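Local coordinates for protein pyruvate kinase (PDB 3QTG) that catalyses the last step of glycolysis, the transfer of phosphate from phosphoenolpyruvate to ADP that yields pyruvate and ATP, with a divalent metal cation, at residues A[143-146]-A[151-154]; A[252-257]-A[305-310]; A[445-450]-A[455-460]. One frame throughout, in Å; residues are numbered along the deposited sequence.

Contact 1 of 3, residues A[143-146]-A[151-154]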
loop_
_atom_site.group_PDB
_atom_site.type_symbol
_atom_site.label_atom_id
_atom_site.label_comp_id
_atom_site.label_asym_id
_atom_site.label_seq_id
_atom_site.Cartn_x
_atom_site.Cartn_y
_atom_site.Cartn_z
ATOM N N VAL A 143 8.456 0.872 -52.474
ATOM C CA VAL A 143 7.942 -0.224 -53.318
ATOM C C VAL A 143 6.580 0.090 -53.988
ATOM O O VAL A 143 5.572 0.337 -53.326
ATOM C CB VAL A 143 7.891 -1.564 -52.545
ATOM C CG1 VAL A 143 7.394 -2.710 -53.435
ATOM C CG2 VAL A 143 9.267 -1.893 -51.961
ATOM N N THR A 144 6.569 0.037 -55.318
ATOM C CA THR A 144 5.422 0.457 -56.117
ATOM C C THR A 144 4.711 -0.677 -56.862
ATOM O O THR A 144 3.590 -0.512 -57.348
ATOM C CB THR A 144 5.851 1.515 -57.139
ATOM O OG1 THR A 144 6.937 1.004 -57.926
ATOM C CG2 THR A 144 6.269 2.811 -56.431
ATOM N N ASN A 145 5.375 -1.820 -56.965
ATOM C CA ASN A 145 4.796 -2.989 -57.608
ATOM C C ASN A 145 5.642 -4.192 -57.251
ATOM O O ASN A 145 6.849 -4.050 -57.037
ATOM C CB ASN A 145 4.716 -2.812 -59.139
ATOM C CG ASN A 145 3.659 -3.696 -59.773
ATOM O OD1 ASN A 145 2.887 -4.354 -59.077
ATOM N ND2 ASN A 145 3.620 -3.717 -61.096
ATOM N N THR A 146 4.995 -5.357 -57.175
ATOM C CA THR A 146 5.637 -6.637 -56.832
ATOM C C THR A 146 5.071 -7.717 -57.742
ATOM O O THR A 146 3.949 -7.604 -58.217
ATOM C CB THR A 146 5.385 -7.056 -55.352
ATOM O OG1 THR A 146 4.007 -7.403 -55.179
ATOM C CG2 THR A 146 5.721 -5.930 -54.371
ATOM N N ILE A 151 10.410 -7.078 -57.823
ATOM C CA ILE A 151 9.925 -5.900 -57.146
ATOM C C ILE A 151 10.346 -4.672 -57.951
ATOM O O ILE A 151 11.433 -4.633 -58.507
ATOM C CB ILE A 151 10.512 -5.879 -55.689
ATOM C CG1 ILE A 151 9.534 -6.536 -54.723
ATOM C CG2 ILE A 151 10.913 -4.483 -55.212
ATOM C CD1 ILE A 151 10.233 -7.558 -53.818
ATOM N N GLU A 152 9.468 -3.678 -58.024
ATOM C CA GLU A 152 9.851 -2.354 -58.454
ATOM C C GLU A 152 9.722 -1.378 -57.282
ATOM O O GLU A 152 8.780 -1.469 -56.491
ATOM C CB GLU A 152 8.980 -1.910 -59.643
ATOM C CG GLU A 152 9.253 -2.726 -60.941
ATOM C CD GLU A 152 8.236 -2.447 -62.043
ATOM O OE1 GLU A 152 7.108 -1.975 -61.738
ATOM O OE2 GLU A 152 8.568 -2.694 -63.225
ATOM N N ALA A 153 10.657 -0.436 -57.193
ATOM C CA ALA A 153 10.669 0.553 -56.124
ATOM C C ALA A 153 11.238 1.892 -56.601
ATOM O O ALA A 153 12.123 1.930 -57.443
ATOM C CB ALA A 153 11.442 0.016 -54.927
ATOM N N VAL A 154 10.724 2.994 -56.078
ATOM C CA VAL A 154 11.170 4.316 -56.509
ATOM C C VAL A 154 12.194 4.827 -55.517
ATOM O O VAL A 154 11.917 4.880 -54.307
ATOM C CB VAL A 154 9.977 5.331 -56.606
ATOM C CG1 VAL A 154 10.474 6.773 -56.820
ATOM C CG2 VAL A 154 9.023 4.935 -57.723
HETATM O O HOH W 1 5.986 0.310 -60.263
#

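Contact 2 of 3, residues A[252-257]-A[305-310]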
loop_
_atom_site.group_PDB
_atom_site.type_symbol
_atom_site.label_atom_id
_atom_site.label_comp_id
_atom_site.label_asym_id
_atom_site.label_seq_id
_atom_site.Cartn_x
_atom_site.Cartn_y
_atom_site.Cartn_z
ATOM N N VAL A 252 19.184 -4.408 -25.867
ATOM C CA VAL A 252 18.526 -3.430 -26.736
ATOM C C VAL A 252 19.577 -2.905 -27.740
ATOM O O VAL A 252 20.501 -2.165 -27.378
ATOM C CB VAL A 252 17.890 -2.238 -25.932
ATOM C CG1 VAL A 252 17.197 -1.220 -26.870
ATOM C CG2 VAL A 252 16.920 -2.735 -24.887
ATOM N N ALA A 253 19.454 -3.348 -28.989
ATOM C CA ALA A 253 20.398 -2.958 -30.047
ATOM C C ALA A 253 19.775 -1.773 -30.763
ATOM O O ALA A 253 18.975 -1.934 -31.690
ATOM C CB ALA A 253 20.690 -4.148 -31.017
ATOM N N ARG A 254 20.116 -0.578 -30.268
ATOM C CA ARG A 254 19.501 0.692 -30.679
ATOM C C ARG A 254 19.687 1.020 -32.149
ATOM O O ARG A 254 18.731 1.414 -32.822
ATOM C CB ARG A 254 20.089 1.847 -29.884
ATOM C CG ARG A 254 19.648 1.950 -28.438
ATOM C CD ARG A 254 20.380 3.127 -27.861
ATOM N NE ARG A 254 19.605 3.747 -26.825
ATOM C CZ ARG A 254 19.891 4.928 -26.304
ATOM N NH1 ARG A 254 20.940 5.610 -26.745
ATOM N NH2 ARG A 254 19.130 5.408 -25.342
ATOM N N GLY A 255 20.924 0.900 -32.635
ATOM C CA GLY A 255 21.216 1.167 -34.043
ATOM C C GLY A 255 20.304 0.356 -34.951
ATOM O O GLY A 255 19.623 0.904 -35.809
ATOM N N ASP A 256 20.241 -0.945 -34.723
ATOM C CA ASP A 256 19.416 -1.824 -35.539
ATOM C C ASP A 256 17.915 -1.594 -35.429
ATOM O O ASP A 256 17.191 -1.645 -36.434
ATOM C CB ASP A 256 19.781 -3.268 -35.230
ATOM C CG ASP A 256 21.206 -3.610 -35.696
ATOM O OD1 ASP A 256 21.539 -3.255 -36.859
ATOM O OD2 ASP A 256 21.999 -4.210 -34.912
ATOM N N LEU A 257 17.448 -1.335 -34.211
ATOM C CA LEU A 257 16.029 -1.128 -33.954
ATOM C C LEU A 257 15.557 0.199 -34.544
ATOM O O LEU A 257 14.397 0.340 -34.941
ATOM C CB LEU A 257 15.790 -1.168 -32.439
ATOM C CG LEU A 257 14.589 -1.804 -31.747
ATOM C CD1 LEU A 257 14.010 -3.051 -32.406
ATOM C CD2 LEU A 257 15.040 -2.084 -30.306
ATOM N N ILE A 305 25.061 12.905 -22.726
ATOM C CA ILE A 305 25.163 12.770 -21.269
ATOM C C ILE A 305 23.780 12.513 -20.640
ATOM O O ILE A 305 23.624 11.575 -19.883
ATOM C CB ILE A 305 25.864 14.005 -20.620
ATOM C CG1 ILE A 305 27.351 14.038 -21.022
ATOM C CG2 ILE A 305 25.686 14.004 -19.101
ATOM C CD1 ILE A 305 27.974 15.409 -21.023
ATOM N N ASN A 306 22.781 13.333 -20.955
ATOM C CA ASN A 306 21.426 13.053 -20.462
ATOM C C ASN A 306 20.895 11.651 -20.863
ATOM O O ASN A 306 20.309 10.954 -20.030
ATOM C CB ASN A 306 20.447 14.149 -20.869
ATOM C CG ASN A 306 20.704 15.462 -20.148
ATOM O OD1 ASN A 306 20.888 16.514 -20.776
ATOM N ND2 ASN A 306 20.703 15.418 -18.828
ATOM N N ASP A 307 21.125 11.257 -22.120
ATOM C CA ASP A 307 20.741 9.921 -22.651
ATOM C C ASP A 307 21.329 8.759 -21.827
ATOM O O ASP A 307 20.593 7.897 -21.348
ATOM C CB ASP A 307 21.160 9.822 -24.122
ATOM C CG ASP A 307 20.552 8.619 -24.854
ATOM O OD1 ASP A 307 19.655 7.934 -24.309
ATOM O OD2 ASP A 307 20.991 8.366 -26.006
ATOM N N VAL A 308 22.647 8.771 -21.630
ATOM C CA VAL A 308 23.329 7.770 -20.806
ATOM C C VAL A 308 22.816 7.818 -19.360
ATOM O O VAL A 308 22.580 6.773 -18.740
ATOM C CB VAL A 308 24.872 7.980 -20.804
ATOM C CG1 VAL A 308 25.591 6.984 -19.835
ATOM C CG2 VAL A 308 25.436 7.850 -22.205
ATOM N N PHE A 309 22.673 9.038 -18.826
ATOM C CA PHE A 309 22.240 9.201 -17.454
ATOM C C PHE A 309 20.859 8.540 -17.289
ATOM O O PHE A 309 20.681 7.728 -16.416
ATOM C CB PHE A 309 22.226 10.677 -17.041
ATOM C CG PHE A 309 21.774 10.904 -15.623
ATOM C CD1 PHE A 309 22.703 10.966 -14.584
ATOM C CD2 PHE A 309 20.419 11.030 -15.322
ATOM C CE1 PHE A 309 22.286 11.172 -13.271
ATOM C CE2 PHE A 309 19.984 11.221 -14.006
ATOM C CZ PHE A 309 20.917 11.293 -12.983
ATOM N N THR A 310 19.908 8.853 -18.158
ATOM C CA THR A 310 18.544 8.326 -18.009
ATOM C C THR A 310 18.383 6.834 -18.362
ATOM O O THR A 310 17.610 6.111 -17.724
ATOM C CB THR A 310 17.517 9.183 -18.763
ATOM O OG1 THR A 310 17.909 9.296 -20.128
ATOM C CG2 THR A 310 17.446 10.585 -18.179
#

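Contact 3 of 3, residues A[445-450]-A[455-460]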
loop_
_atom_site.group_PDB
_atom_site.type_symbol
_atom_site.label_atom_id
_atom_site.label_comp_id
_atom_site.label_asym_id
_atom_site.label_seq_id
_atom_site.Cartn_x
_atom_site.Cartn_y
_atom_site.Cartn_z
ATOM N N VAL A 445 25.226 -8.234 5.329
ATOM C CA VAL A 445 24.347 -9.382 5.202
ATOM C C VAL A 445 25.056 -10.354 4.259
ATOM O O VAL A 445 25.154 -10.093 3.046
ATOM C CB VAL A 445 22.973 -8.981 4.616
ATOM C CG1 VAL A 445 22.113 -10.215 4.300
ATOM C CG2 VAL A 445 22.218 -8.013 5.539
ATOM N N ALA A 446 25.566 -11.457 4.813
ATOM C CA ALA A 446 26.347 -12.433 4.062
ATOM C C ALA A 446 25.591 -13.754 3.921
ATOM O O ALA A 446 25.103 -14.275 4.905
ATOM C CB ALA A 446 27.699 -12.657 4.743
ATOM N N THR A 447 25.496 -14.286 2.697
ATOM C CA THR A 447 24.772 -15.549 2.435
ATOM C C THR A 447 25.426 -16.542 1.498
ATOM O O THR A 447 26.261 -16.200 0.668
ATOM C CB THR A 447 23.406 -15.358 1.702
ATOM O OG1 THR A 447 23.362 -14.106 0.997
ATOM C CG2 THR A 447 22.287 -15.505 2.602
ATOM N N TYR A 448 24.960 -17.775 1.609
ATOM C CA TYR A 448 25.028 -18.749 0.534
ATOM C C TYR A 448 23.757 -19.612 0.579
ATOM O O TYR A 448 23.047 -19.661 1.605
ATOM C CB TYR A 448 26.301 -19.620 0.622
ATOM C CG TYR A 448 26.366 -20.521 1.835
ATOM C CD1 TYR A 448 25.597 -21.678 1.899
ATOM C CD2 TYR A 448 27.195 -20.218 2.915
ATOM C CE1 TYR A 448 25.628 -22.511 3.005
ATOM C CE2 TYR A 448 27.247 -21.053 4.028
ATOM C CZ TYR A 448 26.455 -22.201 4.056
ATOM O OH TYR A 448 26.454 -23.041 5.139
ATOM N N GLY A 449 23.475 -20.292 -0.531
ATOM C CA GLY A 449 22.435 -21.297 -0.513
ATOM C C GLY A 449 22.095 -21.881 -1.856
ATOM O O GLY A 449 21.944 -21.146 -2.830
ATOM N N ILE A 450 21.962 -23.205 -1.897
ATOM C CA ILE A 450 21.549 -23.910 -3.115
ATOM C C ILE A 450 20.216 -24.592 -2.918
ATOM O O ILE A 450 19.852 -24.930 -1.786
ATOM C CB ILE A 450 22.579 -24.975 -3.596
ATOM C CG1 ILE A 450 22.989 -25.933 -2.477
ATOM C CG2 ILE A 450 23.783 -24.319 -4.193
ATOM C CD1 ILE A 450 22.408 -27.319 -2.628
ATOM N N HIS A 455 20.054 -22.664 3.498
ATOM C CA HIS A 455 20.523 -21.320 3.193
ATOM C C HIS A 455 21.031 -20.701 4.498
ATOM O O HIS A 455 20.401 -20.825 5.546
ATOM C CB HIS A 455 19.416 -20.469 2.560
ATOM C CG HIS A 455 18.993 -20.936 1.198
ATOM N ND1 HIS A 455 18.677 -22.253 0.919
ATOM C CD2 HIS A 455 18.808 -20.258 0.044
ATOM C CE1 HIS A 455 18.341 -22.367 -0.352
ATOM N NE2 HIS A 455 18.397 -21.168 -0.901
ATOM N N SER A 456 22.198 -20.083 4.432
ATOM C CA SER A 456 22.830 -19.516 5.610
ATOM C C SER A 456 22.939 -18.016 5.448
ATOM O O SER A 456 23.221 -17.539 4.363
ATOM C CB SER A 456 24.210 -20.139 5.835
ATOM O OG SER A 456 24.790 -19.649 7.043
ATOM N N VAL A 457 22.673 -17.274 6.519
ATOM C CA VAL A 457 22.793 -15.812 6.515
ATOM C C VAL A 457 23.561 -15.450 7.779
ATOM O O VAL A 457 23.213 -15.933 8.861
ATOM C CB VAL A 457 21.393 -15.107 6.553
ATOM C CG1 VAL A 457 21.505 -13.607 6.288
ATOM C CG2 VAL A 457 20.393 -15.762 5.553
ATOM N N LYS A 458 24.608 -14.637 7.639
ATOM C CA LYS A 458 25.314 -14.022 8.781
ATOM C C LYS A 458 25.051 -12.523 8.697
ATOM O O LYS A 458 25.334 -11.905 7.686
ATOM C CB LYS A 458 26.832 -14.257 8.737
ATOM C CG LYS A 458 27.317 -15.702 8.733
ATOM C CD LYS A 458 26.938 -16.411 10.027
ATOM C CE LYS A 458 27.905 -17.565 10.309
ATOM N NZ LYS A 458 27.194 -18.712 10.924
ATOM N N VAL A 459 24.485 -11.942 9.740
ATOM C CA VAL A 459 24.124 -10.525 9.703
ATOM C C VAL A 459 24.910 -9.783 10.790
ATOM O O VAL A 459 24.840 -10.153 11.953
ATOM C CB VAL A 459 22.592 -10.291 9.894
ATOM C CG1 VAL A 459 22.262 -8.804 9.803
ATOM C CG2 VAL A 459 21.775 -11.082 8.874
ATOM N N LYS A 460 25.695 -8.778 10.404
ATOM C CA LYS A 460 26.248 -7.868 11.393
ATOM C C LYS A 460 25.623 -6.485 11.206
ATOM O O LYS A 460 25.754 -5.871 10.140
ATOM C CB LYS A 460 27.775 -7.810 11.364
ATOM C CG LYS A 460 28.305 -7.215 12.666
ATOM C CD LYS A 460 29.721 -7.618 12.989
ATOM C CE LYS A 460 30.040 -7.201 14.423
ATOM N NZ LYS A 460 31.444 -7.558 14.794
#

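Contact 1 of 3, residues A[143-146]-A[151-154]
A classic beta bulge joins T144 and N145 to E152 in the antiparallel hairpin of strands 139-146 and 150-155, part of the mostly antiparallel sheet of the small domain that pyruvate kinases insert into their barrel. The bulge shows how one extra residue is accommodated without breaking a sheet. E152 O takes its main bond from T144 N at 2.9 Å and a weak one from N145 N, while E152 N answers with a 2.8 Å bond to N145 O. On either side of the bulge the pairs V143–A153 and T146–I151 are non-hydrogen-bonded, and their side chains share one face. There V143 CG2 lies 4.1 Å from A153 CB, and T146 CG2 rests alongside I151 CG1 at 3.9 Å. I151 and A153 also touch F104 of strand 101-106, and V143 reaches I132, so V143, I151 and A153 are buried on this face. N145 and E152 occupy the other face, side by side, with amide and carboxylate planes 62° apart; E152 OE1 comes to 3.6 Å from N145 CB without a hydrogen bond to the amide. The T144 and V154 side chains cross at about a right angle, T144 CG2 meeting V154 CG2 at 3.7 Å. T144 OG1, between the backbone N and the carbonyl carbon (chi1 55°), is thereby turned toward E152, where one water joins T144 OG1, 2.6 Å away, to E152 OE1.

Contact 2 of 3, residues A[252-257]-A[305-310]
R254 reaches D307 through a two-pronged salt bridge that links the short helix 254-257, right after barrel strand 249-253, to helix 302-313, an example of how one long side chain can join backbones whose CA atoms are 12.3 Å apart. From CB, directed toward helix 302-313, the chain runs out extended through CG and CD to NE, beside V286 of the next barrel strand and T288 and L290 of the loop after it. Its guanidinium meets the carboxylate end-on. NH2 donates to D307 OD1 at 2.8 Å in an almost straight bond (177°), and NH1 donates to D307 OD2 at 2.9 Å. Both oxygens are met on their syn sides, and the two planes are only 20° apart, so the paired bonds fix the rotation of each group. D307 holds CG anti to its backbone N (chi1 -168°), which brings the carboxylate out to face the arginine. NH2 has a second acceptor in Q270 OE1, and Q289 O receives a weak bond from NH1; D307 also packs against N306 of the second subunit. Next in sequence stand G255, which probably binds substrate, and D256, which probably binds substrate and magnesium; G255 N bonds to T288 OG1, and T288 probably also binds substrate. These buried opposite charges would probably favour each other's charged form, and their bridge ties the start of helix 254-257 to helix 302-313.

Contact 3 of 3, residues A[445-450]-A[455-460]
Backbone hydrogen bonds between A446 and K458 lead this contact, an antiparallel beta hairpin at the edge of the mixed sheet in the C-terminal alpha/beta domain. A446 N donates to K458 O at 2.9 Å, and K458 N returns a 2.8 Å bond to A446 O. Farther along, S456 N meets Y448 O at 3.0 Å. The hairpin illustrates how such bonds sort the residues of two strands, putting V445 and V457 on one face and Y448 and S456 on the other. H455 to V459 pair antiparallel with a strand of the third subunit, carrying the sheet across the interface; S456 OG bonds there to K458 NZ of that subunit.

On the face of Y448 and S456, S456 CB sits 3.5 Å above the tyrosine ring plane, offset toward the rim, in a CH-pi contact. The ring reaches it because CG lies between the backbone N and carbonyl carbon (chi1 66°). Y428 stacks with this ring, and E429 hydrogen-bonds its hydroxyl. V445 and V457 occupy the other face side by side, their CG1 methyls 4.0 Å apart, beneath helix 358-373, whose F362 and L366 pack against T447.

Toward the turn, H455 carries its imidazole over the backbone of G449. With an alanine in place of H455 the ring is gone, which is likely to leave G449 CA uncovered, F362 without its edge-to-face partner and G453 O without the ND1 bond. Because G449 has no side chain, its CA can come near the ring: G449 CA lies over the centre of the H455 imidazole, 3.9 Å from the centroid and 12° off the ring normal.

From the N terminus the chain first closes contact 1, a tight hairpin with four residues between its segments, in the sheet of the inserted domain. It then returns to the eight-stranded barrel, where contact 2 closes a much longer excursion of 47 residues, tying the short helix after strand 249-253 to helix 302-313 across strand 284-287 and its following loop. Contact 3 forms a second short hairpin near the C terminus, at the edge of the last sheet. The three follow in series, neither nested nor crossed. Contacts 1 and 3 lie on opposite sides of the chain's centre, their own centres about 65 Å apart, with contact 2 nearer the middle.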